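Local coordinates for lipoprotein (Bacteroides vulgatus, PDB 3U6G), which is of unknown function but belongs to a lipoprotein family related to PLAT/LH2 and C2-like calcium-binding domains and has an immunoglobulin-like fold, at residues A[21-26]-A[108-113]; A[90-95]-A[117-122]. One frame throughout, in Å; residues are numbered along the deposited sequence.

Contact 1. Residues A[21-26]-A[108-113]; sequences DSFEVS and YITDGN
Phe23 and Tyr108 both place CG opposite their own carbonyl carbon, with chi1 of -65° and -56°. Both side chains set out toward the opposite segment, but the Tyr108 ring then leads away. It is therefore CB of Tyr108, not its ring, that meets Phe23. CE2 of Phe23 lies 4.1 Å from this CB. The next ring atom, CZ of Phe23, comes to 4.0 Å from the backbone O of Tyr108, in plain packing. Thr110 closes on the same end of the ring. Its methyl CG2 is 3.8 Å from CZ of Phe23 and 3.9 Å from CE2 of Phe23. Both Tyr108 O and the Thr110 methyl approach the ring obliquely. The hydroxyl of Thr110 is engaged elsewhere: OG1 is hydrogen-bonded to Glu83 O and Lys86 N. These two bonds probably fix the rotation of Thr110 and hold its methyl toward the ring. Replacing Phe23 with an alanine would probably leave the Thr110 methyl and the Tyr108 CB without their apolar partner and open a gap between the two segments. Just past Thr110 the chain bends in an Asx turn, where Asn113 N donates to Asp111 OD1 over 2.9 Å. The contact lies toward one end of the immunoglobulin-like sandwich, about 17 Å from the centre of the chain to the centre of the contact. It joins the residue leading into strand 24-33, in one layer, to the end of strand 99-109 and the residue after it, in the facing layer. Phe23 also packs on Leu88 of strand 87-96 and on Val78 and Ser80 of strand 71-80.

Contact 2. Residues A[90-95]-A[117-122]; sequences ITVIGY and ETFSVS
Val92 meets Val121 and Phe119 with one methyl each. Its CG1 lies 3.3 Å from CG1 of Val121, closer than usual for two carbons, so the packing is tight here. The two valine side chains run past each other in opposite directions. CG2 of Val92 lies 3.8 Å from CE1 of Phe119 and reaches the ring obliquely. Ile90 comes to the ring from the same side as Val92, with its CG2 4.3 Å from CE2 of Phe119. Two branched side chains of one strand thus meet the outer part of the ring from one side. Torsions set this up. Val92 has CG1 anti to the backbone N (chi1 -176°), which leaves CG2 for the ring. Phe119 holds CG between its backbone N and carbonyl carbon (chi1 61°), which carries the ring toward strand 87-96. The strands behind these side chains run nearly parallel, at 21°, with their axes 7.1 Å apart at the closest. They belong to facing layers and share no backbone ladder with each other. Strand 87-96 is held instead by strands 10-18 and 99-109, as in the backbone bonds of Val92 with Leu104 and Ile93 with Val13. A second shell completes the packing. Val92 also touches Ile12 and Ile14, while Phe119 touches Leu104, Val78 and Val27. All four side chains that meet here are buried and hydrocarbon. The contact holds by shape and exclusion of water, with no polar group across it to set direction. This is the chemistry of the inner face of a beta sandwich, where two sheets close on each other.

How the contacts relate
Both contacts join the facing layers of one sandwich, and both are buried. Contact 2 is the deeper, centred about 5 Å from the chain centre. Contact 1 sits toward one end, where strands give way to loops. Their centres are about 17 Å apart. Contact 2 is purely aliphatic and aromatic. Contact 1 adds a threonine methyl and a backbone carbonyl to its aromatic ring. The Tyr108 ring links them: its CE1 is 3.5 Å from CB of Glu117, and its OH is 3.8 Å from CD2 of Phe119. Val25 CG1 also packs on Ile90 CD1, at 3.9 Å. Strands 99-109 and 87-96 pair in one layer; strands 24-33 and 115-122 both flank strand 71-80 in the other.

Contact 1. Residues A[21-26]-A[108-113]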
ATOM      1  N   ASP A  21      -4.223 -17.300  15.951  1.00 32.81           N
ATOM      2  CA  ASP A  21      -4.595 -16.514  17.127  1.00 32.67           C
ATOM      3  C   ASP A  21      -3.400 -15.864  17.823  1.00 31.42           C
ATOM      4  O   ASP A  21      -3.589 -15.018  18.686  1.00 36.20           O
ATOM      5  CB  ASP A  21      -5.370 -17.382  18.119  1.00 37.00           C
ATOM      6  CG  ASP A  21      -6.681 -17.876  17.549  1.00 42.39           C
ATOM      7  OD1 ASP A  21      -7.358 -17.087  16.856  1.00 51.03           O
ATOM      8  OD2 ASP A  21      -7.032 -19.051  17.781  1.00 50.80           O
ATOM      9  N   SER A  22      -2.180 -16.255  17.449  1.00 24.71           N
ATOM     10  CA  SER A  22      -0.960 -15.696  18.041  1.00 28.47           C
ATOM     11  C   SER A  22      -0.394 -14.536  17.230  1.00 21.30           C
ATOM     12  O   SER A  22       0.571 -13.897  17.652  1.00 28.19           O
ATOM     13  CB  SER A  22       0.091 -16.793  18.199  1.00 29.41           C
ATOM     14  OG  SER A  22      -0.378 -17.804  19.078  1.00 30.92           O
ATOM     15  N   PHE A  23      -1.017 -14.232  16.091  1.00 22.68           N
ATOM     16  CA  PHE A  23      -0.511 -13.196  15.193  1.00 21.71           C
ATOM     17  C   PHE A  23      -1.614 -12.219  14.799  1.00 21.67           C
ATOM     18  O   PHE A  23      -2.767 -12.603  14.630  1.00 22.92           O
ATOM     19  CB  PHE A  23       0.029 -13.808  13.896  1.00 22.16           C
ATOM     20  CG  PHE A  23       1.242 -14.683  14.074  1.00 20.63           C
ATOM     21  CD1 PHE A  23       1.094 -16.008  14.437  1.00 26.23           C
ATOM     22  CD2 PHE A  23       2.520 -14.191  13.839  1.00 22.30           C
ATOM     23  CE1 PHE A  23       2.206 -16.841  14.575  1.00 26.51           C
ATOM     24  CE2 PHE A  23       3.626 -15.004  13.961  1.00 24.50           C
ATOM     25  CZ  PHE A  23       3.466 -16.342  14.347  1.00 26.51           C
ATOM     26  N   GLU A  24      -1.232 -10.956  14.650  1.00 20.46           N
ATOM     27  CA  GLU A  24      -2.104  -9.946  14.063  0.50 20.59           C
ATOM     28  C   GLU A  24      -1.601  -9.657  12.651  1.00 18.44           C
ATOM     29  O   GLU A  24      -0.433  -9.313  12.456  1.00 19.75           O
ATOM     30  CB  GLU A  24      -2.115  -8.671  14.918  0.50 21.85           C
ATOM     31  CG  GLU A  24      -2.833  -8.833  16.255  0.50 22.12           C
ATOM     32  N   VAL A  25      -2.477  -9.827  11.668  1.00 19.38           N
ATOM     33  CA  VAL A  25      -2.133  -9.614  10.270  1.00 18.43           C
ATOM     34  C   VAL A  25      -3.061  -8.552   9.700  1.00 17.43           C
ATOM     35  O   VAL A  25      -4.282  -8.721   9.702  1.00 20.58           O
ATOM     36  CB  VAL A  25      -2.291 -10.905   9.440  1.00 18.75           C
ATOM     37  CG1 VAL A  25      -1.812 -10.653   8.018  1.00 21.74           C
ATOM     38  CG2 VAL A  25      -1.520 -12.070  10.094  1.00 22.52           C
ATOM     39  N   SER A  26      -2.486  -7.449   9.247  1.00 19.92           N
ATOM     40  CA  SER A  26      -3.242  -6.342   8.678  0.50 19.30           C
ATOM     41  C   SER A  26      -2.762  -6.082   7.262  1.00 20.55           C
ATOM     42  O   SER A  26      -1.574  -6.224   6.992  1.00 21.69           O
ATOM     43  CB  SER A  26      -3.050  -5.091   9.532  0.50 20.73           C
ATOM     44  OG  SER A  26      -3.666  -5.258  10.792  0.50 22.12           O
ATOM     45  N   TYR A 108       6.332 -17.490   9.223  1.00 26.38           N
ATOM     46  CA  TYR A 108       6.833 -16.774  10.392  1.00 26.36           C
ATOM     47  C   TYR A 108       6.781 -17.684  11.601  1.00 28.68           C
ATOM     48  O   TYR A 108       5.812 -18.407  11.781  1.00 31.23           O
ATOM     49  CB  TYR A 108       5.993 -15.528  10.662  1.00 27.39           C
ATOM     50  CG  TYR A 108       5.891 -14.578   9.491  1.00 25.40           C
ATOM     51  CD1 TYR A 108       6.910 -13.678   9.206  1.00 26.94           C
ATOM     52  CD2 TYR A 108       4.759 -14.566   8.681  1.00 27.05           C
ATOM     53  CE1 TYR A 108       6.811 -12.796   8.142  1.00 27.38           C
ATOM     54  CE2 TYR A 108       4.651 -13.691   7.613  1.00 28.74           C
ATOM     55  CZ  TYR A 108       5.680 -12.804   7.349  1.00 26.40           C
ATOM     56  OH  TYR A 108       5.583 -11.929   6.287  1.00 33.90           O
ATOM     57  N   ILE A 109       7.839 -17.644  12.414  1.00 31.16           N
ATOM     58  CA  ILE A 109       7.934 -18.437  13.640  1.00 31.63           C
ATOM     59  C   ILE A 109       8.500 -17.533  14.745  1.00 25.97           C
ATOM     60  O   ILE A 109       9.613 -17.017  14.638  1.00 31.34           O
ATOM     61  CB  ILE A 109       8.824 -19.694  13.462  1.00 34.67           C
ATOM     62  CG1 ILE A 109       8.321 -20.573  12.306  1.00 34.72           C
ATOM     63  CG2 ILE A 109       8.844 -20.493  14.743  1.00 35.29           C
ATOM     64  CD1 ILE A 109       9.428 -21.127  11.410  1.00 36.34           C
ATOM     65  N   THR A 110       7.731 -17.345  15.811  1.00 30.63           N
ATOM     66  CA  THR A 110       8.156 -16.451  16.884  1.00 28.08           C
ATOM     67  C   THR A 110       9.338 -17.054  17.643  1.00 28.19           C
ATOM     68  O   THR A 110       9.458 -18.283  17.751  1.00 33.38           O
ATOM     69  CB  THR A 110       7.014 -16.149  17.864  1.00 29.63           C
ATOM     70  OG1 THR A 110       6.566 -17.376  18.461  1.00 29.53           O
ATOM     71  CG2 THR A 110       5.858 -15.414  17.140  1.00 28.19           C
ATOM     72  N   ASP A 111      10.223 -16.184  18.129  1.00 32.54           N
ATOM     73  CA  ASP A 111      11.436 -16.612  18.836  1.00 32.86           C
ATOM     74  C   ASP A 111      11.492 -16.112  20.287  1.00 32.42           C
ATOM     75  O   ASP A 111      12.525 -16.239  20.947  1.00 40.17           O
ATOM     76  CB  ASP A 111      12.691 -16.154  18.071  1.00 36.20           C
ATOM     77  CG  ASP A 111      12.880 -14.639  18.082  1.00 38.67           C
ATOM     78  OD1 ASP A 111      12.062 -13.928  18.701  1.00 41.82           O
ATOM     79  OD2 ASP A 111      13.861 -14.162  17.471  1.00 54.76           O
ATOM     80  N   GLY A 112      10.386 -15.554  20.782  1.00 36.36           N
ATOM     81  CA  GLY A 112      10.318 -15.066  22.159  1.00 38.77           C
ATOM     82  C   GLY A 112      10.445 -13.560  22.259  1.00 42.98           C
ATOM     83  O   GLY A 112      10.006 -12.965  23.237  1.00 39.42           O
ATOM     84  N   ASN A 113      11.077 -12.948  21.261  1.00 36.88           N
ATOM     85  CA  ASN A 113      11.110 -11.503  21.148  1.00 34.75           C
ATOM     86  C   ASN A 113       9.873 -11.045  20.392  1.00 34.32           C
ATOM     87  O   ASN A 113       9.175 -11.854  19.775  1.00 35.81           O
ATOM     88  CB  ASN A 113      12.354 -11.033  20.383  1.00 40.59           C
ATOM     89  CG  ASN A 113      13.646 -11.382  21.090  1.00 46.46           C
ATOM     90  OD1 ASN A 113      13.818 -11.093  22.278  1.00 56.67           O
ATOM     91  ND2 ASN A 113      14.570 -12.001  20.361  1.00 40.54           N
TER

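Contact 2. Residues A[90-95]-A[117-122]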
ATOM      1  N   ILE A  90       1.525 -17.266   5.478  1.00 25.10           N
ATOM      2  CA  ILE A  90       0.758 -16.261   4.725  1.00 24.62           C
ATOM      3  C   ILE A  90       1.065 -16.475   3.251  1.00 22.43           C
ATOM      4  O   ILE A  90       2.234 -16.557   2.872  1.00 23.49           O
ATOM      5  CB  ILE A  90       1.147 -14.798   5.098  1.00 24.62           C
ATOM      6  CG1 ILE A  90       0.648 -14.444   6.499  1.00 29.47           C
ATOM      7  CG2 ILE A  90       0.585 -13.798   4.075  1.00 28.50           C
ATOM      8  CD1 ILE A  90      -0.836 -14.129   6.578  1.00 33.84           C
ATOM      9  N   THR A  91       0.013 -16.592   2.439  1.00 20.25           N
ATOM     10  CA  THR A  91       0.138 -16.581   0.987  1.00 18.24           C
ATOM     11  C   THR A  91      -0.655 -15.401   0.426  1.00 16.91           C
ATOM     12  O   THR A  91      -1.812 -15.197   0.789  1.00 19.76           O
ATOM     13  CB  THR A  91      -0.404 -17.861   0.363  1.00 20.68           C
ATOM     14  OG1 THR A  91       0.294 -18.993   0.893  1.00 23.98           O
ATOM     15  CG2 THR A  91      -0.251 -17.831  -1.159  1.00 21.68           C
ATOM     16  N   VAL A  92      -0.016 -14.610  -0.425  1.00 18.67           N
ATOM     17  CA  VAL A  92      -0.691 -13.511  -1.113  1.00 18.37           C
ATOM     18  C   VAL A  92      -0.462 -13.680  -2.610  1.00 16.71           C
ATOM     19  O   VAL A  92       0.684 -13.765  -3.055  1.00 18.93           O
ATOM     20  CB  VAL A  92      -0.168 -12.140  -0.662  1.00 20.59           C
ATOM     21  CG1 VAL A  92      -0.983 -11.033  -1.328  1.00 19.91           C
ATOM     22  CG2 VAL A  92      -0.223 -12.008   0.857  1.00 20.66           C
ATOM     23  N   ILE A  93      -1.544 -13.763  -3.380  1.00 14.88           N
ATOM     24  CA  ILE A  93      -1.460 -14.027  -4.805  1.00 14.78           C
ATOM     25  C   ILE A  93      -2.083 -12.849  -5.532  1.00 14.60           C
ATOM     26  O   ILE A  93      -3.163 -12.381  -5.178  1.00 14.89           O
ATOM     27  CB  ILE A  93      -2.184 -15.328  -5.223  1.00 15.09           C
ATOM     28  CG1 ILE A  93      -1.748 -16.514  -4.364  1.00 17.71           C
ATOM     29  CG2 ILE A  93      -1.940 -15.608  -6.725  1.00 17.51           C
ATOM     30  CD1 ILE A  93      -2.622 -17.764  -4.532  1.00 18.02           C
ATOM     31  N   GLY A  94      -1.377 -12.363  -6.541  1.00 15.06           N
ATOM     32  CA  GLY A  94      -1.861 -11.290  -7.398  1.00 14.38           C
ATOM     33  C   GLY A  94      -2.205 -11.825  -8.778  1.00 12.88           C
ATOM     34  O   GLY A  94      -1.433 -12.594  -9.357  1.00 15.36           O
ATOM     35  N   TYR A  95      -3.358 -11.401  -9.294  1.00 13.31           N
ATOM     36  CA  TYR A  95      -3.874 -11.847 -10.584  1.00 13.27           C
ATOM     37  C   TYR A  95      -4.268 -10.674 -11.458  1.00 13.17           C
ATOM     38  O   TYR A  95      -4.655  -9.613 -10.962  1.00 14.16           O
ATOM     39  CB  TYR A  95      -5.139 -12.698 -10.434  1.00 13.79           C
ATOM     40  CG  TYR A  95      -5.116 -13.788  -9.402  1.00 14.32           C
ATOM     41  CD1 TYR A  95      -5.282 -13.488  -8.065  1.00 13.90           C
ATOM     42  CD2 TYR A  95      -4.981 -15.133  -9.773  1.00 14.41           C
ATOM     43  CE1 TYR A  95      -5.292 -14.471  -7.112  1.00 14.79           C
ATOM     44  CE2 TYR A  95      -4.998 -16.133  -8.807  1.00 15.64           C
ATOM     45  CZ  TYR A  95      -5.145 -15.789  -7.474  1.00 14.63           C
ATOM     46  OH  TYR A  95      -5.171 -16.736  -6.465  1.00 17.04           O
ATOM     47  N   GLU A 117       6.897  -7.916  11.136  1.00 18.94           N
ATOM     48  CA  GLU A 117       7.381  -8.121   9.789  1.00 20.33           C
ATOM     49  C   GLU A 117       6.404  -7.483   8.823  1.00 19.69           C
ATOM     50  O   GLU A 117       5.238  -7.301   9.150  1.00 21.13           O
ATOM     51  CB  GLU A 117       7.513  -9.608   9.487  1.00 21.48           C
ATOM     52  CG  GLU A 117       8.428 -10.348  10.458  1.00 24.64           C
ATOM     53  CD  GLU A 117       9.900 -10.010  10.286  1.00 28.37           C
ATOM     54  OE1 GLU A 117      10.281  -9.464   9.230  1.00 35.25           O
ATOM     55  OE2 GLU A 117      10.687 -10.331  11.199  1.00 34.16           O
ATOM     56  N   THR A 118       6.889  -7.137   7.639  1.00 18.35           N
ATOM     57  CA  THR A 118       6.036  -6.522   6.630  1.00 17.30           C
ATOM     58  C   THR A 118       6.237  -7.207   5.288  1.00 18.71           C
ATOM     59  O   THR A 118       7.244  -7.885   5.059  1.00 20.59           O
ATOM     60  CB  THR A 118       6.315  -4.999   6.515  1.00 21.63           C
ATOM     61  OG1 THR A 118       7.652  -4.762   6.036  1.00 24.22           O
ATOM     62  CG2 THR A 118       6.101  -4.312   7.855  1.00 22.12           C
ATOM     63  N   PHE A 119       5.278  -7.007   4.396  1.00 20.82           N
ATOM     64  CA  PHE A 119       5.371  -7.567   3.071  1.00 21.15           C
ATOM     65  C   PHE A 119       4.619  -6.703   2.096  1.00 22.11           C
ATOM     66  O   PHE A 119       3.762  -5.890   2.495  1.00 19.68           O
ATOM     67  CB  PHE A 119       4.842  -9.002   3.056  1.00 23.68           C
ATOM     68  CG  PHE A 119       3.380  -9.144   3.442  1.00 23.17           C
ATOM     69  CD1 PHE A 119       2.369  -8.855   2.532  1.00 25.01           C
ATOM     70  CD2 PHE A 119       3.021  -9.621   4.702  1.00 26.29           C
ATOM     71  CE1 PHE A 119       1.025  -8.999   2.888  1.00 24.70           C
ATOM     72  CE2 PHE A 119       1.689  -9.770   5.060  1.00 29.19           C
ATOM     73  CZ  PHE A 119       0.685  -9.458   4.152  1.00 27.61           C
ATOM     74  N   SER A 120       4.940  -6.883   0.821  1.00 20.52           N
ATOM     75  CA  SER A 120       4.241  -6.181  -0.238  1.00 19.89           C
ATOM     76  C   SER A 120       4.224  -7.035  -1.486  1.00 19.61           C
ATOM     77  O   SER A 120       5.200  -7.708  -1.791  1.00 24.08           O
ATOM     78  CB  SER A 120       4.913  -4.833  -0.546  1.00 27.76           C
ATOM     79  OG  SER A 120       4.145  -4.056  -1.453  1.00 39.59           O
ATOM     80  N   VAL A 121       3.101  -7.008  -2.185  1.00 20.11           N
ATOM     81  CA  VAL A 121       3.014  -7.616  -3.505  1.00 21.04           C
ATOM     82  C   VAL A 121       2.105  -6.789  -4.385  1.00 19.02           C
ATOM     83  O   VAL A 121       1.163  -6.158  -3.913  1.00 20.79           O
ATOM     84  CB  VAL A 121       2.540  -9.085  -3.435  1.00 23.32           C
ATOM     85  CG1 VAL A 121       1.134  -9.181  -2.963  1.00 26.53           C
ATOM     86  CG2 VAL A 121       2.732  -9.789  -4.797  1.00 27.81           C
ATOM     87  N   SER A 122       2.402  -6.780  -5.676  1.00 17.81           N
ATOM     88  CA  SER A 122       1.572  -6.061  -6.617  1.00 16.88           C
ATOM     89  C   SER A 122       1.351  -6.883  -7.868  1.00 15.78           C
ATOM     90  O   SER A 122       1.940  -7.964  -8.041  1.00 18.26           O
ATOM     91  CB  SER A 122       2.238  -4.737  -6.988  1.00 19.93           C
ATOM     92  OG  SER A 122       3.281  -4.954  -7.911  1.00 21.88           O
TER